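PDB 7C6C: chitosanase from Bacillus subtilis subsp. subtilis str. 168, which hydrolyses internal beta-1,4 linkages between D-glucosamine units of partly acetylated chitosan, as an endo-acting secreted glycosidase of family 46. Local coordinates for residues 11-16 with 21-26; 161-166 with 185-190; 30-35 with 85-90. All coordinates share one frame; numbering follows the deposited sequence. Where two conformers were deposited one is given.

Contact 1: residues 11-16 with 21-26; sequences AEQLTS and GTTEIQ
The turn that follows helix 5-20 folds the chain back along the second half of that helix, and S16 is where helix and returning loop are joined. The reversal starts at G21, which leaves helical geometry with positive phi. With OG anti to the backbone N (chi1 -174°), the S16 hydroxyl reaches the loop and donates a hydrogen bond to T22 O at 2.7 Å. The bond is bent at its acceptor, with a C=O...donor angle of 143°, and the hydroxyl stands tilted from the carbonyl plane. S16 OG also accepts a hydrogen bond from a water at 2.7 Å, and that water in turn accepts from Q26 N at 2.9 Å. The loop is also braced from within: T22 OG1 receives E24 N at 3.0 Å in an ST turn, and Q26 NE2 donates to both E24 O and E24 OE1.

Beyond this polar centre, the Q13 side chain passes slantwise across T23, its CG coming up against the carbonyl oxygen T23 O at 3.5 Å. I25 CD1 rests on E12 CB at 4.1 Å, the apolar part of the contact. T23 is further covered by F239 and I241 of strand 237-241; the carboxylate of E12 turns elsewhere, to Y141, K8 and R43. E19, the predicted proton donor, lies on the same helix, with its side chain about 6 Å from that of S16.

With one donated and one accepted bond, the buried S16 hydroxyl is used in both directions, and it fixes two points of an otherwise irregular loop.

Contact 2: residues 161-166 with 185-190; sequences KRTNKK and LDVRYD
V187 lays its two methyl groups over one flank of helix 156-167, overlapping R162, T163 and K166 at a crossing of two helices in this largely helical, lysozyme-clan fold. The short axes of 161-166 and 185-190 approach to 9.4 Å and run at 129° to each other, nearer antiparallel than parallel. V187, on helix 177-193, points toward helix 156-167. T163 OG1 sits in the fork of the valine, 3.6 Å from V187 CB and close to both methyls. CG1, anti to the backbone N (chi1 165°), further reaches the base of the R162 side chain, with V187 CG1 4.1 Å from R162 CB. V187 CG2 lies 3.8 Å from K166 CD, meeting the lysine slantwise on its aliphatic part and well short of its ammonium.

Across these segments the T163 hydroxyl meets V187 by van der Waals contact alone; its hydrogen bond goes to L159 O, one turn back on its own helix, while the T163 side chain also packs on W180 and F184. The long chains of R162 and K166 flank the valine, so a buried apolar centre gives way to charged ends. R162 bends at chi2 and chi3, which curls its guanidinium round toward helix 177-193; NH1 is held by P153 O. The two helices are also bridged by one water, lying in the plane of the guanidinium at its edge: it accepts from R162 NH2 at 2.9 Å and donates to V187 O at 2.8 Å.

Contact 3: residues 30-35 with 85-90; sequences VERLDD and DDTSNL
This is a surface salt-bridge network tying the edge of the small antiparallel sheet, at strand 30-32, to the loop between helices 73-82 and 93-99. R32 carries it. Its chain bends at chi3, bringing the guanidinium end-on to D85: R32 NH2 meets D85 OD2 at 2.8 Å in a salt bridge, and NH1 donates to the backbone D85 O at 2.9 Å. One residue is thus gripped through both its carboxylate and its main chain. The hydrogen bond to D85 O runs nearly in line with the C=O, at 170°, whereas the carboxylate is met on its syn side but well out of its plane, the two flat groups being turned 62° apart.

R32 NH1 has a second acceptor, T87 OG1 at 3.0 Å, tilted from the guanidinium plane. The same hydroxyl also lies near R32 CD. R32 NH2 likewise serves two partners, since D34 OD1 on its own segment forms another salt bridge at 3.0 Å. Lying between the two carboxylates, whose D34 OD1 and D85 OD2 are 5.0 Å apart, the guanidinium would probably ease their mutual repulsion.

D85 OD1 turns to G38 N, while D86 shapes the loop beyond: OD1 accepts from S88 N in an Asx turn and from S88 OG. D35, by similarity the nucleophile, ends the 30-35 segment, and R37 pairs with its carboxylate. Over the centre of the R32 guanidinium, 3.5 Å above its plane, sits a water that donates to D85 OD1 and accepts weakly from D34 N.

The three contacts grade from charged surface to partly buried apolar packing. Contact 3 lies at the surface and joins segments 50 residues apart at their nearest ends, with one ion pair across and one within 30-35; contact 1, also at the surface, is local and turns on a single buried hydroxyl; contact 2 is partly buried and joins two helices by van der Waals contact with one bridging water. Contacts 1 and 3 adjoin in the chain, though their centres are 22 Å apart: contact 1 lies beside the predicted proton donor E19, and contact 3 contains D35, by similarity the nucleophile. Contact 2 lies away from the annotated sites, 30 Å centre to centre from contact 3.

Contact 1: residues 11-16 with 21-26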
ATOM      1  N   ALA A  11      10.316  -1.525  -5.704  1.00  9.69           N
ATOM      2  CA  ALA A  11       8.992  -0.960  -5.458  1.00  9.98           C
ATOM      3  C   ALA A  11       8.583  -1.142  -4.006  1.00  9.54           C
ATOM      4  O   ALA A  11       8.026  -0.225  -3.386  1.00  9.83           O
ATOM      5  CB  ALA A  11       7.971  -1.626  -6.377  1.00 10.96           C
ATOM      6  N   GLU A  12       8.849  -2.324  -3.449  1.00  9.92           N
ATOM      7  CA  GLU A  12       8.470  -2.606  -2.069  1.00  9.85           C
ATOM      8  C   GLU A  12       9.317  -1.819  -1.076  1.00  9.03           C
ATOM      9  O   GLU A  12       8.815  -1.406  -0.022  1.00  9.69           O
ATOM     10  CB  GLU A  12       8.536  -4.114  -1.817  1.00 10.21           C
ATOM     11  CG  GLU A  12       7.467  -4.842  -2.607  1.00 10.38           C
ATOM     12  CD  GLU A  12       7.588  -6.353  -2.615  1.00 10.73           C
ATOM     13  OE1 GLU A  12       8.687  -6.879  -2.347  1.00 11.71           O
ATOM     14  OE2 GLU A  12       6.569  -7.020  -2.904  1.00 10.77           O
ATOM     15  N   GLN A  13      10.598  -1.603  -1.379  1.00  9.25           N
ATOM     16  CA  GLN A  13      11.430  -0.805  -0.486  0.61  9.61           C
ATOM     17  C   GLN A  13      11.035   0.666  -0.515  1.00  9.32           C
ATOM     18  O   GLN A  13      11.121   1.352   0.513  1.00 10.10           O
ATOM     19  CB  GLN A  13      12.909  -1.033  -0.790  0.61 10.20           C
ATOM     20  CG  GLN A  13      13.320  -2.450  -0.443  0.61 11.40           C
ATOM     21  CD  GLN A  13      14.801  -2.686  -0.594  0.61 11.83           C
ATOM     22  OE1 GLN A  13      15.563  -1.764  -0.895  0.61 12.56           O
ATOM     23  NE2 GLN A  13      15.223  -3.929  -0.387  0.61 13.07           N
ATOM     24  N   LEU A  14      10.569   1.162  -1.669  1.00  9.37           N
ATOM     25  CA  LEU A  14       9.982   2.499  -1.714  1.00  9.17           C
ATOM     26  C   LEU A  14       8.751   2.577  -0.814  1.00  9.29           C
ATOM     27  O   LEU A  14       8.652   3.456   0.055  1.00  9.74           O
ATOM     28  CB  LEU A  14       9.625   2.870  -3.156  1.00 10.44           C
ATOM     29  CG  LEU A  14      10.824   3.179  -4.057  1.00 10.44           C
ATOM     30  CD1 LEU A  14      10.425   3.123  -5.522  1.00 11.50           C
ATOM     31  CD2 LEU A  14      11.424   4.531  -3.696  1.00 11.20           C
ATOM     32  N   THR A  15       7.819   1.633  -0.977  1.00  9.14           N
ATOM     33  CA  THR A  15       6.637   1.609  -0.119  1.00  9.38           C
ATOM     34  C   THR A  15       7.027   1.525   1.349  1.00  9.31           C
ATOM     35  O   THR A  15       6.428   2.198   2.194  1.00 10.09           O
ATOM     36  CB  THR A  15       5.724   0.449  -0.513  1.00  9.67           C
ATOM     37  OG1 THR A  15       5.203   0.697  -1.826  1.00  9.87           O
ATOM     38  CG2 THR A  15       4.578   0.285   0.466  1.00 11.02           C
ATOM     39  N   SER A  16       8.054   0.733   1.664  1.00  9.51           N
ATOM     40  CA  SER A  16       8.492   0.602   3.046  1.00  9.65           C
ATOM     41  C   SER A  16       8.975   1.938   3.608  1.00  9.38           C
ATOM     42  O   SER A  16       8.714   2.256   4.774  1.00 10.03           O
ATOM     43  CB  SER A  16       9.573  -0.470   3.127  1.00  9.91           C
ATOM     44  OG  SER A  16       9.941  -0.742   4.466  1.00 10.12           O
ATOM     45  N   GLY A  21       9.494   4.542   7.112  1.00 11.34           N
ATOM     46  CA  GLY A  21      10.739   5.279   7.225  1.00 12.43           C
ATOM     47  C   GLY A  21      11.975   4.411   7.198  1.00 12.04           C
ATOM     48  O   GLY A  21      13.010   4.796   7.754  1.00 13.57           O
ATOM     49  N   THR A  22      11.902   3.247   6.558  1.00 11.61           N
ATOM     50  CA  THR A  22      13.039   2.351   6.438  1.00 12.11           C
ATOM     51  C   THR A  22      12.842   1.514   5.184  1.00 10.98           C
ATOM     52  O   THR A  22      11.709   1.259   4.775  1.00 11.48           O
ATOM     53  CB  THR A  22      13.175   1.444   7.672  1.00 13.15           C
ATOM     54  OG1 THR A  22      14.162   0.448   7.399  1.00 13.64           O
ATOM     55  CG2 THR A  22      11.845   0.763   8.020  1.00 13.93           C
ATOM     56  N   THR A  23      13.945   1.098   4.563  1.00 10.94           N
ATOM     57  CA  THR A  23      13.840   0.190   3.428  1.00 11.73           C
ATOM     58  C   THR A  23      13.621  -1.254   3.856  1.00 12.44           C
ATOM     59  O   THR A  23      13.360  -2.105   2.997  1.00 14.36           O
ATOM     60  CB  THR A  23      15.097   0.260   2.555  1.00 13.18           C
ATOM     61  OG1 THR A  23      16.241  -0.048   3.360  1.00 15.06           O
ATOM     62  CG2 THR A  23      15.252   1.640   1.919  1.00 14.18           C
ATOM     63  N   GLU A  24      13.731  -1.552   5.147  1.00 12.60           N
ATOM     64  CA  GLU A  24      13.486  -2.895   5.653  1.00 13.62           C
ATOM     65  C   GLU A  24      11.992  -3.069   5.897  1.00 12.36           C
ATOM     66  O   GLU A  24      11.412  -2.379   6.742  1.00 13.35           O
ATOM     67  CB  GLU A  24      14.253  -3.115   6.952  1.00 16.57           C
ATOM     68  CG  GLU A  24      14.006  -4.480   7.567  1.00 21.39           C
ATOM     69  CD  GLU A  24      14.661  -4.641   8.923  1.00 26.81           C
ATOM     70  OE1 GLU A  24      14.221  -3.980   9.892  1.00 28.67           O
ATOM     71  OE2 GLU A  24      15.612  -5.438   9.021  1.00 29.81           O
ATOM     72  N   ILE A  25      11.374  -4.004   5.171  1.00 12.41           N
ATOM     73  CA  ILE A  25       9.936  -4.204   5.304  1.00 12.93           C
ATOM     74  C   ILE A  25       9.596  -4.593   6.739  1.00 12.37           C
ATOM     75  O   ILE A  25      10.203  -5.504   7.315  1.00 13.75           O
ATOM     76  CB  ILE A  25       9.449  -5.249   4.292  1.00 14.20           C
ATOM     77  CG1 ILE A  25       9.664  -4.753   2.855  1.00 15.47           C
ATOM     78  CG2 ILE A  25       7.990  -5.575   4.535  1.00 14.41           C
ATOM     79  CD1 ILE A  25       9.456  -5.839   1.825  1.00 16.73           C
ATOM     80  N   GLN A  26       8.617  -3.901   7.326  1.00 12.17           N
ATOM     81  CA  GLN A  26       8.268  -4.054   8.745  1.00 12.73           C
ATOM     82  C   GLN A  26       7.052  -4.962   8.903  1.00 12.59           C
ATOM     83  O   GLN A  26       5.909  -4.507   8.965  1.00 13.70           O
ATOM     84  CB  GLN A  26       8.005  -2.692   9.372  1.00 12.84           C
ATOM     85  CG  GLN A  26       9.210  -1.786   9.370  1.00 13.69           C
ATOM     86  CD  GLN A  26      10.313  -2.335  10.227  1.00 14.68           C
ATOM     87  OE1 GLN A  26      10.146  -2.503  11.433  1.00 16.23           O
ATOM     88  NE2 GLN A  26      11.451  -2.628   9.612  1.00 14.49           N
TER
HETATM   89  O   HOH W   1       7.796  -1.509   5.958  1.00 11.05           O

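Contact 2: residues 161-166 with 185-190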
ATOM      1  N   LYS A 161      -9.275   6.057 -13.122  1.00 21.22           N
ATOM      2  CA  LYS A 161     -10.307   6.608 -13.994  1.00 22.05           C
ATOM      3  C   LYS A 161     -10.226   8.128 -14.071  1.00 22.58           C
ATOM      4  O   LYS A 161     -10.391   8.708 -15.151  1.00 23.45           O
ATOM      5  CB  LYS A 161     -11.691   6.151 -13.536  1.00 23.54           C
ATOM      6  CG  LYS A 161     -11.979   4.686 -13.829  1.00 25.55           C
ATOM      7  CD  LYS A 161     -13.404   4.303 -13.464  1.00 27.06           C
ATOM      8  CE  LYS A 161     -13.646   4.401 -11.968  1.00 28.16           C
ATOM      9  NZ  LYS A 161     -15.031   3.961 -11.618  1.00 29.32           N
ATOM     10  N   ARG A 162      -9.964   8.793 -12.945  1.00 22.57           N
ATOM     11  CA  ARG A 162      -9.841  10.246 -12.974  1.00 22.75           C
ATOM     12  C   ARG A 162      -8.640  10.680 -13.800  1.00 22.09           C
ATOM     13  O   ARG A 162      -8.704  11.688 -14.514  1.00 22.65           O
ATOM     14  CB  ARG A 162      -9.772  10.811 -11.556  1.00 24.50           C
ATOM     15  CG  ARG A 162     -11.092  10.691 -10.825  1.00 26.13           C
ATOM     16  CD  ARG A 162     -11.348  11.851  -9.890  1.00 27.06           C
ATOM     17  NE  ARG A 162     -10.481  11.819  -8.720  1.00 27.25           N
ATOM     18  CZ  ARG A 162     -10.753  11.151  -7.603  1.00 26.33           C
ATOM     19  NH1 ARG A 162     -11.869  10.441  -7.500  1.00 25.64           N
ATOM     20  NH2 ARG A 162      -9.904  11.194  -6.591  1.00 26.19           N
ATOM     21  N   THR A 163      -7.539   9.929 -13.715  1.00 21.71           N
ATOM     22  CA  THR A 163      -6.373  10.210 -14.544  1.00 21.15           C
ATOM     23  C   THR A 163      -6.693  10.014 -16.019  1.00 22.42           C
ATOM     24  O   THR A 163      -6.365  10.866 -16.855  1.00 22.58           O
ATOM     25  CB  THR A 163      -5.213   9.312 -14.118  1.00 20.26           C
ATOM     26  OG1 THR A 163      -4.913   9.547 -12.738  1.00 19.49           O
ATOM     27  CG2 THR A 163      -3.984   9.615 -14.949  1.00 20.54           C
ATOM     28  N   ASN A 164      -7.351   8.899 -16.357  1.00 23.37           N
ATOM     29  CA  ASN A 164      -7.713   8.649 -17.750  1.00 24.48           C
ATOM     30  C   ASN A 164      -8.550   9.790 -18.314  1.00 26.31           C
ATOM     31  O   ASN A 164      -8.337  10.225 -19.453  1.00 27.09           O
ATOM     32  CB  ASN A 164      -8.479   7.330 -17.879  1.00 24.00           C
ATOM     33  CG  ASN A 164      -7.601   6.112 -17.659  1.00 23.61           C
ATOM     34  OD1 ASN A 164      -6.374   6.202 -17.666  1.00 23.59           O
ATOM     35  ND2 ASN A 164      -8.229   4.957 -17.479  1.00 23.59           N
ATOM     36  N   LYS A 165      -9.504  10.295 -17.528  1.00 27.83           N
ATOM     37  CA  LYS A 165     -10.347  11.386 -18.008  1.00 29.56           C
ATOM     38  C   LYS A 165      -9.534  12.658 -18.216  1.00 30.00           C
ATOM     39  O   LYS A 165      -9.692  13.340 -19.234  1.00 30.27           O
ATOM     40  CB  LYS A 165     -11.506  11.625 -17.038  1.00 30.88           C
ATOM     41  CG  LYS A 165     -12.534  12.639 -17.532  1.00 33.05           C
ATOM     42  CD  LYS A 165     -13.743  12.710 -16.606  1.00 34.97           C
ATOM     43  CE  LYS A 165     -14.759  13.739 -17.086  1.00 36.57           C
ATOM     44  NZ  LYS A 165     -15.243  13.455 -18.466  1.00 37.85           N
ATOM     45  N   LYS A 166      -8.645  12.984 -17.273  1.00 30.29           N
ATOM     46  CA  LYS A 166      -7.825  14.185 -17.416  1.00 31.35           C
ATOM     47  C   LYS A 166      -6.842  14.059 -18.573  1.00 30.89           C
ATOM     48  O   LYS A 166      -6.574  15.040 -19.276  1.00 31.18           O
ATOM     49  CB  LYS A 166      -7.076  14.472 -16.116  1.00 33.06           C
ATOM     50  CG  LYS A 166      -7.913  15.136 -15.038  1.00 35.13           C
ATOM     51  CD  LYS A 166      -7.050  15.517 -13.845  1.00 36.21           C
ATOM     52  CE  LYS A 166      -7.788  16.446 -12.897  1.00 37.19           C
ATOM     53  NZ  LYS A 166      -9.002  15.804 -12.328  1.00 37.69           N
ATOM     54  N   LEU A 185       0.188  11.033 -10.868  1.00 14.41           N
ATOM     55  CA  LEU A 185       0.784  11.527  -9.633  1.00 14.42           C
ATOM     56  C   LEU A 185       0.098  12.810  -9.170  1.00 15.02           C
ATOM     57  O   LEU A 185      -0.113  13.008  -7.969  1.00 15.41           O
ATOM     58  CB  LEU A 185       2.295  11.699  -9.814  1.00 14.53           C
ATOM     59  CG  LEU A 185       3.063  10.380  -9.979  1.00 14.41           C
ATOM     60  CD1 LEU A 185       4.471  10.633 -10.511  1.00 15.74           C
ATOM     61  CD2 LEU A 185       3.126   9.631  -8.658  1.00 14.29           C
ATOM     62  N   ASP A 186      -0.290  13.677 -10.114  1.00 15.96           N
ATOM     63  CA  ASP A 186      -1.059  14.872  -9.770  1.00 17.33           C
ATOM     64  C   ASP A 186      -2.403  14.506  -9.149  1.00 17.34           C
ATOM     65  O   ASP A 186      -2.817  15.086  -8.138  1.00 17.72           O
ATOM     66  CB  ASP A 186      -1.310  15.708 -11.025  1.00 18.42           C
ATOM     67  CG  ASP A 186      -0.071  16.401 -11.534  1.00 20.51           C
ATOM     68  OD1 ASP A 186       0.948  16.437 -10.814  1.00 21.28           O
ATOM     69  OD2 ASP A 186      -0.134  16.932 -12.665  1.00 22.48           O
ATOM     70  N   VAL A 187      -3.114  13.563  -9.774  1.00 16.81           N
ATOM     71  CA  VAL A 187      -4.415  13.132  -9.275  1.00 17.33           C
ATOM     72  C   VAL A 187      -4.275  12.522  -7.887  1.00 16.09           C
ATOM     73  O   VAL A 187      -5.079  12.789  -6.987  1.00 16.38           O
ATOM     74  CB  VAL A 187      -5.056  12.155 -10.279  1.00 18.02           C
ATOM     75  CG1 VAL A 187      -6.216  11.404  -9.643  1.00 18.80           C
ATOM     76  CG2 VAL A 187      -5.514  12.899 -11.532  1.00 18.58           C
ATOM     77  N   ARG A 188      -3.248  11.697  -7.688  1.00 15.17           N
ATOM     78  CA  ARG A 188      -3.047  11.093  -6.378  1.00 14.82           C
ATOM     79  C   ARG A 188      -2.711  12.143  -5.328  1.00 15.25           C
ATOM     80  O   ARG A 188      -3.231  12.092  -4.209  1.00 15.44           O
ATOM     81  CB  ARG A 188      -1.968  10.014  -6.445  1.00 14.68           C
ATOM     82  CG  ARG A 188      -1.796   9.296  -5.126  1.00 13.77           C
ATOM     83  CD  ARG A 188      -0.874   8.099  -5.235  1.00 13.08           C
ATOM     84  NE  ARG A 188      -0.771   7.435  -3.944  1.00 11.83           N
ATOM     85  CZ  ARG A 188       0.201   6.596  -3.603  1.00 11.15           C
ATOM     86  NH1 ARG A 188       1.163   6.300  -4.473  1.00 11.80           N
ATOM     87  NH2 ARG A 188       0.209   6.060  -2.385  1.00 11.73           N
ATOM     88  N   TYR A 189      -1.843  13.100  -5.667  1.00 15.59           N
ATOM     89  CA  TYR A 189      -1.542  14.188  -4.740  1.00 16.42           C
ATOM     90  C   TYR A 189      -2.816  14.897  -4.303  1.00 16.79           C
ATOM     91  O   TYR A 189      -3.029  15.147  -3.111  1.00 16.69           O
ATOM     92  CB  TYR A 189      -0.585  15.183  -5.399  1.00 18.46           C
ATOM     93  CG  TYR A 189      -0.279  16.382  -4.532  1.00 20.68           C
ATOM     94  CD1 TYR A 189       0.771  16.354  -3.624  1.00 22.44           C
ATOM     95  CD2 TYR A 189      -1.047  17.539  -4.608  1.00 21.69           C
ATOM     96  CE1 TYR A 189       1.054  17.441  -2.823  1.00 23.26           C
ATOM     97  CE2 TYR A 189      -0.773  18.631  -3.807  1.00 23.32           C
ATOM     98  CZ  TYR A 189       0.281  18.576  -2.919  1.00 24.45           C
ATOM     99  OH  TYR A 189       0.569  19.654  -2.115  1.00 26.43           O
ATOM    100  N   ASP A 190      -3.672  15.240  -5.266  1.00 17.55           N
ATOM    101  CA  ASP A 190      -4.913  15.936  -4.941  1.00 18.31           C
ATOM    102  C   ASP A 190      -5.788  15.092  -4.027  1.00 18.25           C
ATOM    103  O   ASP A 190      -6.432  15.615  -3.111  1.00 18.91           O
ATOM    104  CB  ASP A 190      -5.667  16.284  -6.223  1.00 20.86           C
ATOM    105  CG  ASP A 190      -4.988  17.376  -7.026  1.00 24.58           C
ATOM    106  OD1 ASP A 190      -4.142  18.104  -6.463  1.00 24.95           O
ATOM    107  OD2 ASP A 190      -5.312  17.510  -8.223  1.00 26.53           O
TER
HETATM  108  O   HOH W   2      -7.863  13.213  -7.137  1.00 21.61           O

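Contact 3: residues 30-35 with 85-90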
ATOM      1  N   VAL A  30       2.643  -2.375  14.191  1.00 11.44           N
ATOM      2  CA  VAL A  30       1.234  -2.165  14.522  1.00 12.11           C
ATOM      3  C   VAL A  30       1.104  -0.785  15.139  1.00 12.35           C
ATOM      4  O   VAL A  30       1.823  -0.468  16.093  1.00 14.36           O
ATOM      5  CB  VAL A  30       0.660  -3.196  15.516  1.00 11.97           C
ATOM      6  CG1 VAL A  30      -0.809  -2.878  15.801  1.00 12.13           C
ATOM      7  CG2 VAL A  30       0.792  -4.610  15.012  1.00 13.75           C
ATOM      8  N   GLU A  31       0.183   0.025  14.616  1.00 11.59           N
ATOM      9  CA  GLU A  31      -0.065   1.345  15.170  1.00 12.87           C
ATOM     10  C   GLU A  31      -1.501   1.765  14.893  1.00 11.65           C
ATOM     11  O   GLU A  31      -2.031   1.509  13.814  1.00 11.14           O
ATOM     12  CB  GLU A  31       0.885   2.362  14.529  1.00 14.79           C
ATOM     13  CG  GLU A  31       0.974   3.664  15.282  1.00 18.98           C
ATOM     14  CD  GLU A  31       2.051   4.591  14.741  1.00 22.84           C
ATOM     15  OE1 GLU A  31       2.682   4.266  13.714  1.00 23.01           O
ATOM     16  OE2 GLU A  31       2.274   5.651  15.356  1.00 25.76           O
ATOM     17  N   ARG A  32      -2.115   2.425  15.871  1.00 12.80           N
ATOM     18  CA  ARG A  32      -3.368   3.140  15.673  1.00 14.29           C
ATOM     19  C   ARG A  32      -3.038   4.509  15.094  1.00 13.49           C
ATOM     20  O   ARG A  32      -2.338   5.299  15.735  1.00 15.15           O
ATOM     21  CB  ARG A  32      -4.014   3.363  17.035  1.00 17.90           C
ATOM     22  CG  ARG A  32      -5.307   2.679  17.292  1.00 18.54           C
ATOM     23  CD  ARG A  32      -6.016   3.303  18.514  1.00 14.74           C
ATOM     24  NE  ARG A  32      -6.931   4.378  18.125  1.00 13.84           N
ATOM     25  CZ  ARG A  32      -8.141   4.189  17.598  1.00 12.06           C
ATOM     26  NH1 ARG A  32      -8.625   2.963  17.442  1.00 11.08           N
ATOM     27  NH2 ARG A  32      -8.871   5.227  17.220  1.00 12.99           N
ATOM     28  N   LEU A  33      -3.539   4.808  13.900  1.00 13.81           N
ATOM     29  CA  LEU A  33      -3.245   6.087  13.265  1.00 15.18           C
ATOM     30  C   LEU A  33      -4.361   7.107  13.420  1.00 14.64           C
ATOM     31  O   LEU A  33      -4.208   8.242  12.960  1.00 16.38           O
ATOM     32  CB  LEU A  33      -2.916   5.889  11.787  1.00 15.96           C
ATOM     33  CG  LEU A  33      -1.699   4.992  11.559  1.00 16.61           C
ATOM     34  CD1 LEU A  33      -1.455   4.782  10.079  1.00 17.59           C
ATOM     35  CD2 LEU A  33      -0.449   5.551  12.247  1.00 17.63           C
ATOM     36  N   ASP A  34      -5.471   6.738  14.058  1.00 13.93           N
ATOM     37  CA  ASP A  34      -6.628   7.624  14.183  1.00 13.99           C
ATOM     38  C   ASP A  34      -7.123   8.096  12.822  1.00 14.30           C
ATOM     39  O   ASP A  34      -7.529   9.245  12.642  1.00 14.57           O
ATOM     40  CB  ASP A  34      -6.377   8.780  15.150  1.00 14.45           C
ATOM     41  CG  ASP A  34      -6.293   8.304  16.576  1.00 15.01           C
ATOM     42  OD1 ASP A  34      -7.304   7.766  17.080  1.00 15.16           O
ATOM     43  OD2 ASP A  34      -5.204   8.419  17.172  1.00 18.03           O
ATOM     44  N   ASP A  35      -7.099   7.177  11.859  1.00 13.17           N
ATOM     45  CA  ASP A  35      -7.560   7.423  10.503  1.00 13.38           C
ATOM     46  C   ASP A  35      -8.855   6.683  10.216  1.00 12.49           C
ATOM     47  O   ASP A  35      -9.201   6.471   9.047  1.00 13.28           O
ATOM     48  CB  ASP A  35      -6.481   7.019   9.498  1.00 13.21           C
ATOM     49  CG  ASP A  35      -6.142   5.537   9.565  1.00 13.65           C
ATOM     50  OD1 ASP A  35      -6.546   4.858  10.537  1.00 12.52           O
ATOM     51  OD2 ASP A  35      -5.474   5.063   8.627  1.00 14.94           O
ATOM     52  N   ASP A  85     -13.499   1.314  13.712  1.00  8.61           N
ATOM     53  CA  ASP A  85     -12.228   1.831  14.210  1.00  9.50           C
ATOM     54  C   ASP A  85     -11.924   1.375  15.637  1.00  8.95           C
ATOM     55  O   ASP A  85     -10.867   1.712  16.176  1.00  9.75           O
ATOM     56  CB  ASP A  85     -12.297   3.364  14.134  1.00  9.75           C
ATOM     57  CG  ASP A  85     -11.011   4.063  14.540  1.00  9.85           C
ATOM     58  OD1 ASP A  85      -9.962   3.845  13.899  1.00 10.20           O
ATOM     59  OD2 ASP A  85     -11.074   4.903  15.469  1.00 11.35           O
ATOM     60  N   ASP A  86     -12.823   0.615  16.259  1.00  8.60           N
ATOM     61  CA  ASP A  86     -12.651   0.198  17.649  1.00  8.89           C
ATOM     62  C   ASP A  86     -11.422  -0.686  17.813  1.00  8.54           C
ATOM     63  O   ASP A  86     -11.269  -1.701  17.125  1.00  9.26           O
ATOM     64  CB  ASP A  86     -13.899  -0.591  18.041  1.00  9.83           C
ATOM     65  CG  ASP A  86     -14.010  -0.879  19.529  1.00 10.25           C
ATOM     66  OD1 ASP A  86     -13.192  -0.396  20.342  1.00 10.42           O
ATOM     67  OD2 ASP A  86     -14.977  -1.593  19.879  1.00 12.24           O
ATOM     68  N   THR A  87     -10.548  -0.313  18.750  1.00  9.54           N
ATOM     69  CA  THR A  87      -9.452  -1.181  19.159  1.00 10.15           C
ATOM     70  C   THR A  87      -9.536  -1.541  20.636  1.00 11.21           C
ATOM     71  O   THR A  87      -8.624  -2.184  21.168  1.00 13.52           O
ATOM     72  CB  THR A  87      -8.081  -0.607  18.771  1.00 10.93           C
ATOM     73  OG1 THR A  87      -7.935   0.711  19.303  1.00 11.59           O
ATOM     74  CG2 THR A  87      -7.935  -0.533  17.258  1.00 11.58           C
ATOM     75  N   SER A  88     -10.636  -1.190  21.298  1.00 11.06           N
ATOM     76  CA  SER A  88     -10.739  -1.413  22.733  1.00 11.83           C
ATOM     77  C   SER A  88     -10.959  -2.879  23.096  1.00 11.33           C
ATOM     78  O   SER A  88     -10.785  -3.240  24.263  1.00 12.72           O
ATOM     79  CB  SER A  88     -11.860  -0.551  23.316  1.00 12.27           C
ATOM     80  OG  SER A  88     -13.136  -1.014  22.904  1.00 12.61           O
ATOM     81  N   ASN A  89     -11.347  -3.726  22.140  1.00 10.64           N
ATOM     82  CA  ASN A  89     -11.533  -5.149  22.394  1.00 11.44           C
ATOM     83  C   ASN A  89     -10.436  -5.987  21.750  1.00 10.12           C
ATOM     84  O   ASN A  89     -10.664  -7.148  21.403  1.00 11.60           O
ATOM     85  CB  ASN A  89     -12.898  -5.642  21.912  1.00 14.15           C
ATOM     86  CG  ASN A  89     -14.044  -5.065  22.692  1.00 19.43           C
ATOM     87  OD1 ASN A  89     -14.042  -5.069  23.920  1.00 19.55           O
ATOM     88  ND2 ASN A  89     -15.059  -4.598  21.978  1.00 23.48           N
ATOM     89  N   LEU A  90      -9.248  -5.412  21.582  1.00 10.59           N
ATOM     90  CA  LEU A  90      -8.096  -6.090  21.005  1.00 10.42           C
ATOM     91  C   LEU A  90      -6.903  -6.071  21.959  1.00 10.65           C
ATOM     92  O   LEU A  90      -5.753  -5.974  21.535  1.00 10.81           O
ATOM     93  CB  LEU A  90      -7.723  -5.498  19.648  1.00 10.04           C
ATOM     94  CG  LEU A  90      -8.683  -5.790  18.491  1.00  9.69           C
ATOM     95  CD1 LEU A  90      -8.254  -5.010  17.259  1.00  9.87           C
ATOM     96  CD2 LEU A  90      -8.789  -7.283  18.190  1.00 10.29           C
TER
HETATM   97  O   HOH W   3      -7.170   4.431  14.198  1.00 12.19           O